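Local atomic coordinates of putative glucoamylase (Bacteroides uniformis, PDB entry 4GL3), a protein that probably hydrolyses glycosidic bonds in glucans or related carbohydrates as a glucoamylase-like glycoside hydrolase. Residues Gln169-Asp172 with Val173-His177; Lys191-Asn194 with Glu195-Val199; Val199-Leu202 with Gly203-Pro207; Phe226-Gly229 with Arg230-Gly234; Ala364-Leu367 with Thr368-Trp371. All blocks are in the same frame, centred on the assembly; numbering follows the deposited sequence.

Contact 1. Residues Gln169-Asp172 with Val173-His177; sequences QGQD and VMYWH
The phenol ring of Tyr-175 is met by two glutamines, Gln-169 over one face and Gln-171 at the edge, near the ring plane. NE2 of Gln-169 sits above the ring centre, with CE1 of Tyr-175 its nearest ring atom at 3.3 Å. The planes of this amide and the ring lie 64° apart, so the amide dips its nitrogen toward the pi face instead of stacking flat. CG of Gln-169 stands anti to its carbonyl carbon (chi1 -54°), and the chain then runs extended to the ring. Gln-171 brings up its oxygen: Tyr-175 OH donates to Gln-171 OE1 at 2.6 Å, with the amide upright to the ring. A water accepts from NE2 of Gln-171 at 2.8 Å and donates to OH of Tyr-175 at 3.3 Å. In the backbone, Val-173 N gives a weak bond to Gln-171 O, 3.3 Å, closing an inverse gamma turn about Asp-172, whose OD1 is bonded to Ser-214. The turn lies in the loop between helix 146-161 and strand 177-178. The tyrosine hydroxyl thus donates to the amide and accepts from the water, which probably restrains the Gln-171 amide, its oxygen held by the hydroxyl and its nitrogen by the water.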
loop_
_atom_site.group_PDB
_atom_site.type_symbol
_atom_site.label_atom_id
_atom_site.label_comp_id
_atom_site.label_asym_id
_atom_site.label_seq_id
_atom_site.Cartn_x
_atom_site.Cartn_y
_atom_site.Cartn_z
ATOM N N GLN A 169 17.911 -11.429 12.165
ATOM C CA GLN A 169 19.017 -12.390 12.415
ATOM C C GLN A 169 20.060 -11.852 13.412
ATOM O O GLN A 169 21.213 -12.196 13.335
ATOM C CB GLN A 169 19.763 -12.716 11.097
ATOM C CG GLN A 169 18.846 -13.204 9.956
ATOM C CD GLN A 169 19.618 -13.802 8.786
ATOM O OE1 GLN A 169 20.355 -14.756 8.960
ATOM N NE2 GLN A 169 19.467 -13.227 7.602
ATOM N N GLY A 170 19.660 -10.991 14.342
ATOM C CA GLY A 170 20.593 -10.415 15.305
ATOM C C GLY A 170 21.524 -9.357 14.695
ATOM O O GLY A 170 22.466 -8.951 15.346
ATOM N N GLN A 171 21.252 -8.904 13.457
ATOM C CA GLN A 171 22.055 -7.898 12.784
ATOM C C GLN A 171 21.337 -6.523 12.826
ATOM O O GLN A 171 20.174 -6.431 13.268
ATOM C CB GLN A 171 22.210 -8.278 11.300
ATOM C CG GLN A 171 22.843 -9.641 11.082
ATOM C CD GLN A 171 22.818 -10.087 9.631
ATOM O OE1 GLN A 171 22.682 -9.280 8.686
ATOM N NE2 GLN A 171 22.979 -11.395 9.442
ATOM N N ASP A 172 22.008 -5.497 12.290
ATOM C CA ASP A 172 21.469 -4.149 12.192
ATOM C C ASP A 172 20.767 -3.883 10.836
ATOM O O ASP A 172 21.055 -2.895 10.155
ATOM C CB ASP A 172 22.591 -3.134 12.439
ATOM C CG ASP A 172 23.013 -3.073 13.905
ATOM O OD1 ASP A 172 22.131 -3.133 14.771
ATOM O OD2 ASP A 172 24.236 -2.944 14.170
ATOM N N VAL A 173 19.803 -4.725 10.480
ATOM C CA VAL A 173 19.013 -4.566 9.270
ATOM C C VAL A 173 17.899 -5.615 9.419
ATOM O O VAL A 173 17.983 -6.537 10.247
ATOM C CB VAL A 173 19.880 -4.864 8.012
ATOM C CG1 VAL A 173 20.289 -6.327 7.982
ATOM C CG2 VAL A 173 19.193 -4.484 6.711
HETATM N N MSE A 174 16.855 -5.468 8.632
HETATM C CA MSE A 174 15.736 -6.443 8.613
HETATM C C MSE A 174 15.706 -7.139 7.266
HETATM O O MSE A 174 16.098 -6.544 6.262
HETATM C CB MSE A 174 14.368 -5.777 8.895
HETATM C CG MSE A 174 14.285 -5.145 10.272
HETATM SE SE MSE A 174 12.648 -4.122 10.508
HETATM C CE MSE A 174 11.510 -5.612 11.062
ATOM N N TYR A 175 15.331 -8.429 7.296
ATOM C CA TYR A 175 15.242 -9.283 6.143
ATOM C C TYR A 175 13.771 -9.467 5.782
ATOM O O TYR A 175 12.910 -9.557 6.661
ATOM C CB TYR A 175 15.944 -10.654 6.413
ATOM C CG TYR A 175 17.442 -10.505 6.420
ATOM C CD1 TYR A 175 18.116 -10.070 7.583
ATOM C CD2 TYR A 175 18.193 -10.740 5.263
ATOM C CE1 TYR A 175 19.486 -9.890 7.592
ATOM C CE2 TYR A 175 19.566 -10.535 5.244
ATOM C CZ TYR A 175 20.222 -10.120 6.406
ATOM O OH TYR A 175 21.576 -9.904 6.392
ATOM N N TRP A 176 13.536 -9.560 4.475
ATOM C CA TRP A 176 12.209 -9.565 3.855
ATOM C C TRP A 176 11.460 -10.901 4.115
ATOM O O TRP A 176 10.267 -10.865 4.350
ATOM C CB TRP A 176 12.335 -9.285 2.352
ATOM C CG TRP A 176 11.096 -8.895 1.579
ATOM C CD1 TRP A 176 9.882 -9.571 1.495
ATOM C CD2 TRP A 176 10.966 -7.760 0.740
ATOM N NE1 TRP A 176 9.030 -8.907 0.668
ATOM C CE2 TRP A 176 9.657 -7.785 0.195
ATOM C CE3 TRP A 176 11.826 -6.739 0.385
ATOM C CZ2 TRP A 176 9.175 -6.785 -0.656
ATOM C CZ3 TRP A 176 11.359 -5.736 -0.494
ATOM C CH2 TRP A 176 10.045 -5.776 -0.996
ATOM N N HIS A 177 12.173 -12.031 4.093
ATOM C CA HIS A 177 11.579 -13.350 4.092
ATOM C C HIS A 177 12.251 -14.254 5.144
ATOM O O HIS A 177 13.398 -14.023 5.600
ATOM C CB HIS A 177 11.737 -14.062 2.752
ATOM C CG HIS A 177 11.521 -13.206 1.544
ATOM N ND1 HIS A 177 12.536 -12.462 0.974
ATOM C CD2 HIS A 177 10.436 -13.072 0.728
ATOM C CE1 HIS A 177 12.065 -11.875 -0.121
ATOM N NE2 HIS A 177 10.788 -12.218 -0.282
HETATM O O HOH W 1 23.421 -12.555 6.940
#

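Contact 2. Residues Lys191-Asn194 with Glu195-Val199; sequences KGHN and ECHIV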
loop_
_atom_site.group_PDB
_atom_site.type_symbol
_atom_site.label_atom_id
_atom_site.label_comp_id
_atom_site.label_asym_id
_atom_site.label_seq_id
_atom_site.Cartn_x
_atom_site.Cartn_y
_atom_site.Cartn_z
ATOM N N LYS A 191 16.265 -2.373 2.410
ATOM C CA LYS A 191 17.110 -1.181 2.367
ATOM C C LYS A 191 16.276 -0.042 1.782
ATOM O O LYS A 191 15.472 -0.268 0.892
ATOM C CB LYS A 191 18.307 -1.399 1.445
ATOM C CG LYS A 191 19.223 -2.523 1.833
ATOM C CD LYS A 191 19.945 -2.366 3.176
ATOM C CE LYS A 191 21.144 -1.472 3.136
ATOM N NZ LYS A 191 21.809 -1.314 4.483
ATOM N N GLY A 192 16.423 1.148 2.335
ATOM C CA GLY A 192 15.626 2.320 1.897
ATOM C C GLY A 192 16.181 2.998 0.658
ATOM O O GLY A 192 17.290 2.708 0.270
ATOM N N HIS A 193 15.456 3.931 0.030
ATOM C CA HIS A 193 14.091 4.339 0.396
ATOM C C HIS A 193 13.149 3.814 -0.686
ATOM O O HIS A 193 13.146 4.310 -1.814
ATOM C CB HIS A 193 13.921 5.862 0.511
ATOM C CG HIS A 193 12.534 6.258 0.923
ATOM N ND1 HIS A 193 12.138 6.310 2.242
ATOM C CD2 HIS A 193 11.432 6.539 0.186
ATOM C CE1 HIS A 193 10.853 6.609 2.301
ATOM N NE2 HIS A 193 10.406 6.778 1.067
ATOM N N ASN A 194 12.402 2.783 -0.331
ATOM C CA ASN A 194 11.426 2.153 -1.218
ATOM C C ASN A 194 10.060 2.100 -0.544
ATOM O O ASN A 194 9.755 2.968 0.266
ATOM C CB ASN A 194 11.934 0.784 -1.697
ATOM C CG ASN A 194 12.125 -0.215 -0.580
ATOM O OD1 ASN A 194 11.719 -0.002 0.549
ATOM N ND2 ASN A 194 12.797 -1.309 -0.898
ATOM N N GLU A 195 9.232 1.104 -0.870
ATOM C CA GLU A 195 7.892 1.001 -0.306
ATOM C C GLU A 195 7.847 0.438 1.097
ATOM O O GLU A 195 6.764 0.418 1.676
ATOM C CB GLU A 195 6.982 0.125 -1.210
ATOM C CG GLU A 195 7.263 -1.397 -1.132
ATOM C CD GLU A 195 8.288 -1.913 -2.138
ATOM O OE1 GLU A 195 9.292 -1.224 -2.395
ATOM O OE2 GLU A 195 8.102 -3.050 -2.633
ATOM N N CYS A 196 8.978 -0.023 1.658
ATOM C CA CYS A 196 8.932 -0.814 2.899
ATOM C C CYS A 196 9.177 -0.058 4.210
ATOM O O CYS A 196 9.493 -0.675 5.207
ATOM C CB CYS A 196 10.008 -1.885 2.779
ATOM S SG CYS A 196 9.874 -2.920 1.331
ATOM N N HIS A 197 9.102 1.267 4.210
ATOM C CA HIS A 197 9.409 2.069 5.408
ATOM C C HIS A 197 8.678 1.564 6.675
ATOM O O HIS A 197 9.251 1.494 7.809
ATOM C CB HIS A 197 9.050 3.540 5.118
ATOM C CG HIS A 197 9.690 4.537 6.028
ATOM N ND1 HIS A 197 9.337 5.869 6.008
ATOM C CD2 HIS A 197 10.666 4.414 6.963
ATOM C CE1 HIS A 197 10.076 6.527 6.891
ATOM N NE2 HIS A 197 10.905 5.672 7.468
ATOM N N ILE A 198 7.422 1.188 6.464
ATOM C CA ILE A 198 6.513 0.815 7.542
ATOM C C ILE A 198 6.975 -0.438 8.284
ATOM O O ILE A 198 6.619 -0.640 9.468
ATOM C CB ILE A 198 5.046 0.622 7.014
ATOM C CG1 ILE A 198 4.034 0.614 8.144
ATOM C CG2 ILE A 198 4.877 -0.680 6.242
ATOM C CD1 ILE A 198 3.700 1.962 8.660
ATOM N N VAL A 199 7.741 -1.291 7.609
ATOM C CA VAL A 199 8.285 -2.445 8.271
ATOM C C VAL A 199 9.180 -2.057 9.456
ATOM O O VAL A 199 9.110 -2.679 10.522
ATOM C CB VAL A 199 9.077 -3.363 7.280
ATOM C CG1 VAL A 199 9.554 -4.627 8.009
ATOM C CG2 VAL A 199 8.194 -3.705 6.073
HETATM O O HOH W 2 7.987 3.407 2.125
#
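Asn-194 curls its amide over the peptide that follows, and OD1 accepts a hydrogen bond from Cys-196 N at 3.0 Å. The N-H points almost straight at the oxygen, 163°, but the donor stands well above the carbonyl plane. CG of Asn-194 lies between its backbone N and carbonyl carbon (chi1 63°), the placement that lets the amide fold forward. The sulfur of Cys-196 stays beside it, SG 3.5 Å from OD1 of Asn-194. Glu-195 doubles back at CG, and its OE1 comes to 3.4 Å from CB of Asn-194, with carboxylate and amide turned steeply against each other. Its other oxygen, OE2, makes a weak hydrogen bond to a bound Tris molecule, and the side chain also touches Phe-250 and Phe-251.

The loop from Asn-194 to Cys-196 is an Asx turn that leads directly into helix 197-205. A water bridges Asn-194 and His-197 at the helix start, donating to Asn-194 O at 2.6 Å and accepting from His-197 N at 3.2 Å. Spanning the turn, His-193 and His-197 form an offset edge-to-face pair: the edge of His-193 faces the ring of His-197, centroids 5.6 Å apart and planes at 72°. The closest atoms are CE1 of His-193 and ND1 of His-197, 4.1 Å apart. A cis peptide bond precedes His-193. The ring of His-197 lies almost parallel to that of Trp-220, while its ND1 and NE2 are hydrogen-bonded to the hydroxyls of Tyr-256 and Tyr-216.

Contact 3. Residues Val199-Leu202 with Gly203-Pro207; sequences VYIL and GASSP
Ser-205 turns its side chain back toward Ile-201, whereas Ile-201 and Leu-202 direct theirs away from the turn that follows. The hydroxyl of Ser-205, placed anti to its own carbonyl carbon (chi1 -56°), donates to Ile-201 O from OG at 2.7 Å. It approaches from above the carbonyl plane, 40° out of it, the familiar serine-to-backbone bond of a helix. CG2 of Ile-201 passes the same oxygen of Ser-205, OG, at 4.1 Å, and the isoleucine side chain also touches Leu-413 and Phe-415. Ala-204 rests its methyl over the preceding turn, CB lying 3.5 Å from Tyr-200 O. Leu-202 packs on Phe-131 and Trp-159, and Ser-205 touches the same tryptophan of helix 146-161.

The backbone behind these side chains is the final turn of helix 197-205. Gly-203 N bonds to Val-199 O at 3.0 Å and Ala-204 N to Tyr-200 O at 2.9 Å. The pattern then frays: Ser-205 N is shared weakly between Ile-201 O and Leu-202 O, and Ser-206 N reaches Leu-202 O in another weak bond. Ser-206 leaves helical geometry and turns its hydroxyl onward to the amides of Thr-208 and Tyr-209. Ile-201 O therefore receives the hydroxyl of Ser-205 besides its weak amide bond, so the buried hydroxyl is satisfied by the backbone where the regular helix bonds weaken.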
loop_
_atom_site.group_PDB
_atom_site.type_symbol
_atom_site.label_atom_id
_atom_site.label_comp_id
_atom_site.label_asym_id
_atom_site.label_seq_id
_atom_site.Cartn_x
_atom_site.Cartn_y
_atom_site.Cartn_z
ATOM N N VAL A 199 7.741 -1.291 7.609
ATOM C CA VAL A 199 8.285 -2.445 8.271
ATOM C C VAL A 199 9.180 -2.057 9.456
ATOM O O VAL A 199 9.110 -2.679 10.522
ATOM C CB VAL A 199 9.077 -3.363 7.280
ATOM C CG1 VAL A 199 9.554 -4.627 8.009
ATOM C CG2 VAL A 199 8.194 -3.705 6.073
ATOM N N TYR A 200 10.024 -1.040 9.267
ATOM C CA TYR A 200 10.910 -0.569 10.338
ATOM C C TYR A 200 10.146 0.175 11.416
ATOM O O TYR A 200 10.449 0.003 12.602
ATOM C CB TYR A 200 12.032 0.315 9.793
ATOM C CG TYR A 200 13.107 -0.498 9.102
ATOM C CD1 TYR A 200 12.973 -0.898 7.756
ATOM C CD2 TYR A 200 14.236 -0.933 9.798
ATOM C CE1 TYR A 200 13.942 -1.696 7.137
ATOM C CE2 TYR A 200 15.204 -1.729 9.177
ATOM C CZ TYR A 200 15.064 -2.115 7.862
ATOM O OH TYR A 200 16.066 -2.900 7.257
ATOM N N ILE A 201 9.147 0.976 11.018
ATOM C CA ILE A 201 8.315 1.687 12.003
ATOM C C ILE A 201 7.552 0.687 12.894
ATOM O O ILE A 201 7.560 0.838 14.096
ATOM C CB ILE A 201 7.280 2.653 11.345
ATOM C CG1 ILE A 201 7.913 3.671 10.384
ATOM C CG2 ILE A 201 6.399 3.330 12.385
ATOM C CD1 ILE A 201 9.131 4.308 10.872
ATOM N N LEU A 202 6.918 -0.338 12.301
ATOM C CA LEU A 202 6.212 -1.344 13.105
ATOM C C LEU A 202 7.206 -2.145 13.959
ATOM O O LEU A 202 6.955 -2.419 15.151
ATOM C CB LEU A 202 5.376 -2.278 12.232
ATOM C CG LEU A 202 4.169 -1.633 11.490
ATOM C CD1 LEU A 202 3.459 -2.597 10.545
ATOM C CD2 LEU A 202 3.205 -1.054 12.502
ATOM N N GLY A 203 8.332 -2.519 13.375
ATOM C CA GLY A 203 9.397 -3.202 14.158
ATOM C C GLY A 203 9.793 -2.399 15.392
ATOM O O GLY A 203 10.008 -2.953 16.462
ATOM N N ALA A 204 9.901 -1.083 15.254
ATOM C CA ALA A 204 10.311 -0.208 16.360
ATOM C C ALA A 204 9.181 -0.048 17.368
ATOM O O ALA A 204 9.453 0.250 18.543
ATOM C CB ALA A 204 10.734 1.183 15.852
ATOM N N SER A 205 7.941 -0.218 16.888
ATOM C CA SER A 205 6.718 -0.002 17.689
ATOM C C SER A 205 6.282 -1.213 18.519
ATOM O O SER A 205 5.469 -1.086 19.435
ATOM C CB SER A 205 5.539 0.392 16.782
ATOM O OG SER A 205 5.807 1.542 15.992
ATOM N N SER A 206 6.800 -2.388 18.201
ATOM C CA SER A 206 6.349 -3.639 18.860
ATOM C C SER A 206 6.479 -3.608 20.370
ATOM O O SER A 206 7.548 -3.243 20.897
ATOM C CB SER A 206 7.144 -4.844 18.331
ATOM O OG SER A 206 6.680 -6.060 18.916
ATOM N N PRO A 207 5.407 -3.984 21.095
ATOM C CA PRO A 207 5.522 -4.074 22.540
ATOM C C PRO A 207 6.228 -5.351 23.007
ATOM O O PRO A 207 6.524 -5.471 24.181
ATOM C CB PRO A 207 4.058 -4.108 23.002
ATOM C CG PRO A 207 3.357 -4.802 21.869
ATOM C CD PRO A 207 4.016 -4.212 20.655
#

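Contact 4. Residues Phe226-Gly229 with Arg230-Gly234; sequences FLNG and REYYG
Asn-228 sends its side chain forward along the strand to meet both Arg-230 and Tyr-232. CG stands anti to the backbone N, chi1 -173°, which swings the amide from the strand toward the residues two and four further on. CB lies 3.9 Å from NH1 of Arg-230, and CG comes closer, at the edge of the guanidinium and in its plane. At the tip the amide divides its work. OD1 accepts Arg-230 N at 2.8 Å along a nearly straight bond, 160° at the hydrogen, which makes an Asx turn around Gly-229. The same oxygen takes a weak bond from NH1 of Arg-230, also 2.8 Å from OD1 of Asn-228. To reach it the arginine runs extended from CG to NE past the amide, with its own CG 3.2 Å from that OD1, and sets its guanidinium steeply to the amide plane. ND2, on the other branch, donates to Tyr-232 OH at 2.9 Å, the hydroxyl lying in the amide plane, and also bonds to Gly-240 O. Asn-242 OD1 is the second partner of that hydroxyl. Leucine in place of Asn-228 would probably cost Arg-230 N its acceptor and Tyr-232 OH one of its two partners, and loosen the hold on the guanidinium. Gly-229 has the positive phi that suits glycine, and here strand 227-232 bends, its two halves running 55° apart. Gly-229 and Arg-230 both bond to Leu-237 of strand 235-239, the other arm of the hairpin, while Tyr-232 packs on Leu-237 and on Ile-281 of helix 271-288.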
loop_
_atom_site.group_PDB
_atom_site.type_symbol
_atom_site.label_atom_id
_atom_site.label_comp_id
_atom_site.label_asym_id
_atom_site.label_seq_id
_atom_site.Cartn_x
_atom_site.Cartn_y
_atom_site.Cartn_z
ATOM N N PHE A 226 19.016 5.335 -0.824
ATOM C CA PHE A 226 18.510 6.106 0.312
ATOM C C PHE A 226 18.724 7.616 0.128
ATOM O O PHE A 226 17.876 8.261 -0.482
ATOM C CB PHE A 226 19.000 5.564 1.661
ATOM C CG PHE A 226 18.242 6.130 2.834
ATOM C CD1 PHE A 226 16.898 5.827 2.998
ATOM C CD2 PHE A 226 18.848 7.002 3.713
ATOM C CE1 PHE A 226 16.179 6.372 4.025
ATOM C CE2 PHE A 226 18.126 7.571 4.750
ATOM C CZ PHE A 226 16.786 7.249 4.906
ATOM N N LEU A 227 19.804 8.198 0.615
ATOM C CA LEU A 227 19.952 9.653 0.498
ATOM C C LEU A 227 20.116 9.987 -0.979
ATOM O O LEU A 227 20.868 9.324 -1.685
ATOM C CB LEU A 227 21.130 10.212 1.308
ATOM C CG LEU A 227 21.040 10.144 2.853
ATOM C CD1 LEU A 227 22.264 10.839 3.477
ATOM C CD2 LEU A 227 19.751 10.784 3.367
ATOM N N ASN A 228 19.348 10.979 -1.455
ATOM C CA ASN A 228 19.417 11.401 -2.836
ATOM C C ASN A 228 19.776 12.887 -2.856
ATOM O O ASN A 228 20.936 13.268 -3.011
ATOM C CB ASN A 228 18.086 11.068 -3.541
ATOM C CG ASN A 228 18.122 11.329 -5.044
ATOM O OD1 ASN A 228 18.780 12.260 -5.482
ATOM N ND2 ASN A 228 17.441 10.479 -5.837
ATOM N N GLY A 229 18.787 13.745 -2.648
ATOM C CA GLY A 229 19.061 15.191 -2.629
ATOM C C GLY A 229 19.359 15.787 -3.995
ATOM O O GLY A 229 19.692 16.957 -4.068
ATOM N N ARG A 230 19.252 15.034 -5.088
ATOM C CA ARG A 230 19.551 15.650 -6.405
ATOM C C ARG A 230 18.299 16.376 -6.929
ATOM O O ARG A 230 17.195 16.223 -6.403
ATOM C CB ARG A 230 20.020 14.598 -7.415
ATOM C CG ARG A 230 21.232 13.748 -6.974
ATOM C CD ARG A 230 21.472 12.581 -7.947
ATOM N NE ARG A 230 22.468 11.634 -7.477
ATOM C CZ ARG A 230 22.233 10.698 -6.573
ATOM N NH1 ARG A 230 21.025 10.620 -6.028
ATOM N NH2 ARG A 230 23.200 9.859 -6.186
ATOM N N GLU A 231 18.476 17.138 -7.987
ATOM C CA GLU A 231 17.395 17.907 -8.577
ATOM C C GLU A 231 16.938 17.250 -9.897
ATOM O O GLU A 231 17.752 16.852 -10.722
ATOM C CB GLU A 231 17.917 19.318 -8.829
ATOM C CG GLU A 231 16.857 20.368 -8.997
ATOM C CD GLU A 231 17.479 21.751 -9.059
ATOM O OE1 GLU A 231 17.943 22.203 -7.995
ATOM O OE2 GLU A 231 17.529 22.358 -10.158
ATOM N N TYR A 232 15.632 17.122 -10.077
ATOM C CA TYR A 232 15.061 16.598 -11.304
ATOM C C TYR A 232 13.972 17.580 -11.768
ATOM O O TYR A 232 13.047 17.880 -11.001
ATOM C CB TYR A 232 14.466 15.222 -11.044
ATOM C CG TYR A 232 15.408 14.199 -10.418
ATOM C CD1 TYR A 232 15.595 14.147 -9.022
ATOM C CD2 TYR A 232 16.100 13.279 -11.196
ATOM C CE1 TYR A 232 16.420 13.215 -8.430
ATOM C CE2 TYR A 232 16.959 12.340 -10.600
ATOM C CZ TYR A 232 17.116 12.308 -9.221
ATOM O OH TYR A 232 17.967 11.381 -8.595
ATOM N N TYR A 233 14.106 18.110 -12.980
ATOM C CA TYR A 233 13.159 19.134 -13.489
ATOM C C TYR A 233 12.987 20.258 -12.447
ATOM O O TYR A 233 11.878 20.713 -12.169
ATOM C CB TYR A 233 11.795 18.506 -13.836
ATOM C CG TYR A 233 11.890 17.253 -14.671
ATOM C CD1 TYR A 233 12.106 17.306 -16.065
ATOM C CD2 TYR A 233 11.827 16.027 -14.077
ATOM C CE1 TYR A 233 12.221 16.137 -16.817
ATOM C CE2 TYR A 233 11.934 14.860 -14.814
ATOM C CZ TYR A 233 12.142 14.929 -16.174
ATOM O OH TYR A 233 12.256 13.752 -16.838
ATOM N N GLY A 234 14.090 20.682 -11.838
ATOM C CA GLY A 234 14.048 21.789 -10.884
ATOM C C GLY A 234 13.513 21.410 -9.508
ATOM O O GLY A 234 13.387 22.264 -8.666
#

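Contact 5. Residues Ala364-Leu367 with Thr368-Trp371; sequences AFNL and TENW
With CG anti to the backbone N in both Asn-366 (chi1 -178°) and Trp-371 (chi1 172°), the amide and the indole rise from the same face of a short hairpin. OD1 of Asn-366 reaches over the turn and accepts Glu-369 N at 2.8 Å, the donor standing well above the carbonyl plane. ND2 of Asn-366 donates to Asp-309 OD1 and to a water 2.9 Å from it, and CG of Glu-369 packs alongside, 3.5 Å from this ND2 of Asn-366. The indole lies back along the first strand, with CZ3 of Trp-371 4.1 Å from CB of Ala-364. Beneath them, Asn-366 and Trp-371 form an antiparallel hydrogen-bonded pair: Asn-366 N to Trp-371 O at 2.8 Å and Trp-371 N to Asn-366 O at 2.9 Å, both nearly straight at 171°. A type I turn from Leu-367 to Asn-370, closed by a weak bond, runs into a G1 beta bulge at Asn-370 and Trp-371. Were Asn-366 an alanine, Glu-369 N would probably keep just its weak bond to the backbone, and Asp-309 would lose a donor. One buried asparagine thus pairs with the opposite strand through its backbone and with the turn through its amide.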
loop_
_atom_site.group_PDB
_atom_site.type_symbol
_atom_site.label_atom_id
_atom_site.label_comp_id
_atom_site.label_asym_id
_atom_site.label_seq_id
_atom_site.Cartn_x
_atom_site.Cartn_y
_atom_site.Cartn_z
ATOM N N ALA A 364 -3.969 -0.665 -16.051
ATOM C CA ALA A 364 -2.980 0.066 -16.831
ATOM C C ALA A 364 -3.415 0.126 -18.282
ATOM O O ALA A 364 -4.311 -0.622 -18.732
ATOM C CB ALA A 364 -1.583 -0.585 -16.719
ATOM N N PHE A 365 -2.760 1.004 -19.016
ATOM C CA PHE A 365 -2.994 1.153 -20.446
ATOM C C PHE A 365 -1.759 1.696 -21.147
ATOM O O PHE A 365 -0.867 2.304 -20.530
ATOM C CB PHE A 365 -4.227 2.052 -20.775
ATOM C CG PHE A 365 -4.079 3.486 -20.316
ATOM C CD1 PHE A 365 -4.377 3.852 -18.999
ATOM C CD2 PHE A 365 -3.622 4.469 -21.191
ATOM C CE1 PHE A 365 -4.237 5.171 -18.585
ATOM C CE2 PHE A 365 -3.451 5.764 -20.763
ATOM C CZ PHE A 365 -3.744 6.119 -19.459
ATOM N N ASN A 366 -1.721 1.450 -22.447
ATOM C CA ASN A 366 -0.648 1.908 -23.332
ATOM C C ASN A 366 -1.276 2.454 -24.599
ATOM O O ASN A 366 -1.657 1.686 -25.493
ATOM C CB ASN A 366 0.301 0.757 -23.659
ATOM C CG ASN A 366 1.475 1.178 -24.542
ATOM O OD1 ASN A 366 1.354 2.057 -25.414
ATOM N ND2 ASN A 366 2.628 0.546 -24.318
ATOM N N LEU A 367 -1.421 3.774 -24.693
ATOM C CA LEU A 367 -2.070 4.369 -25.866
ATOM C C LEU A 367 -1.247 4.183 -27.151
ATOM O O LEU A 367 -1.825 4.116 -28.237
ATOM C CB LEU A 367 -2.381 5.855 -25.627
ATOM C CG LEU A 367 -3.419 6.163 -24.549
ATOM C CD1 LEU A 367 -3.732 7.654 -24.538
ATOM C CD2 LEU A 367 -4.684 5.342 -24.756
ATOM N N THR A 368 0.085 4.079 -27.037
ATOM C CA THR A 368 0.940 3.861 -28.213
ATOM C C THR A 368 0.629 2.506 -28.840
ATOM O O THR A 368 0.575 2.421 -30.047
ATOM C CB THR A 368 2.470 3.929 -27.907
ATOM O OG1 THR A 368 2.771 5.110 -27.145
ATOM C CG2 THR A 368 3.299 3.941 -29.216
ATOM N N GLU A 369 0.453 1.450 -28.039
ATOM C CA GLU A 369 0.142 0.110 -28.588
ATOM C C GLU A 369 -1.365 -0.176 -28.606
ATOM O O GLU A 369 -1.777 -1.293 -28.888
ATOM C CB GLU A 369 0.830 -1.000 -27.794
ATOM C CG GLU A 369 2.315 -0.805 -27.526
ATOM C CD GLU A 369 3.157 -0.734 -28.781
ATOM O OE1 GLU A 369 2.767 -1.335 -29.798
ATOM O OE2 GLU A 369 4.223 -0.081 -28.744
ATOM N N ASN A 370 -2.170 0.828 -28.273
ATOM C CA ASN A 370 -3.624 0.715 -28.176
ATOM C C ASN A 370 -4.088 -0.416 -27.256
ATOM O O ASN A 370 -4.994 -1.152 -27.586
ATOM C CB ASN A 370 -4.234 0.599 -29.589
ATOM C CG ASN A 370 -5.740 0.797 -29.598
ATOM O OD1 ASN A 370 -6.309 1.504 -28.761
ATOM N ND2 ASN A 370 -6.399 0.154 -30.535
ATOM N N TRP A 371 -3.467 -0.536 -26.095
ATOM C CA TRP A 371 -3.726 -1.630 -25.181
ATOM C C TRP A 371 -4.295 -1.115 -23.865
ATOM O O TRP A 371 -3.821 -0.125 -23.294
ATOM C CB TRP A 371 -2.424 -2.406 -24.954
ATOM C CG TRP A 371 -2.501 -3.450 -23.900
ATOM C CD1 TRP A 371 -2.890 -4.739 -24.067
ATOM C CD2 TRP A 371 -2.169 -3.301 -22.510
ATOM N NE1 TRP A 371 -2.832 -5.404 -22.865
ATOM C CE2 TRP A 371 -2.381 -4.548 -21.896
ATOM C CE3 TRP A 371 -1.690 -2.237 -21.732
ATOM C CZ2 TRP A 371 -2.188 -4.756 -20.533
ATOM C CZ3 TRP A 371 -1.473 -2.448 -20.379
ATOM C CH2 TRP A 371 -1.714 -3.709 -19.786
HETATM O O HOH W 3 5.077 0.654 -25.780
#

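How the contacts relate
Contacts 1, 2 and 3 form one cluster, with centres 12 to 13 Å apart. Contacts 2 and 3 share Val-199 and helix 197-205, against which contact 1 lies: Met-174 N is 3.0 Å from Tyr-200 OH, a probable hydrogen bond, and CZ3 of Trp-176 packs 3.7 Å from SG of Cys-196. Trp-176 also borders Glu-195, whose side chain is about 3 Å from the bound Tris, a molecule that may mark a pocket. Contact 4 touches contact 2 through Phe-226, whose CB is 3.6 Å from Gly-192 O. Contact 5 stands apart; its nearest atoms are about 16 Å from contact 4, and it lies across the chain's centre from contact 3.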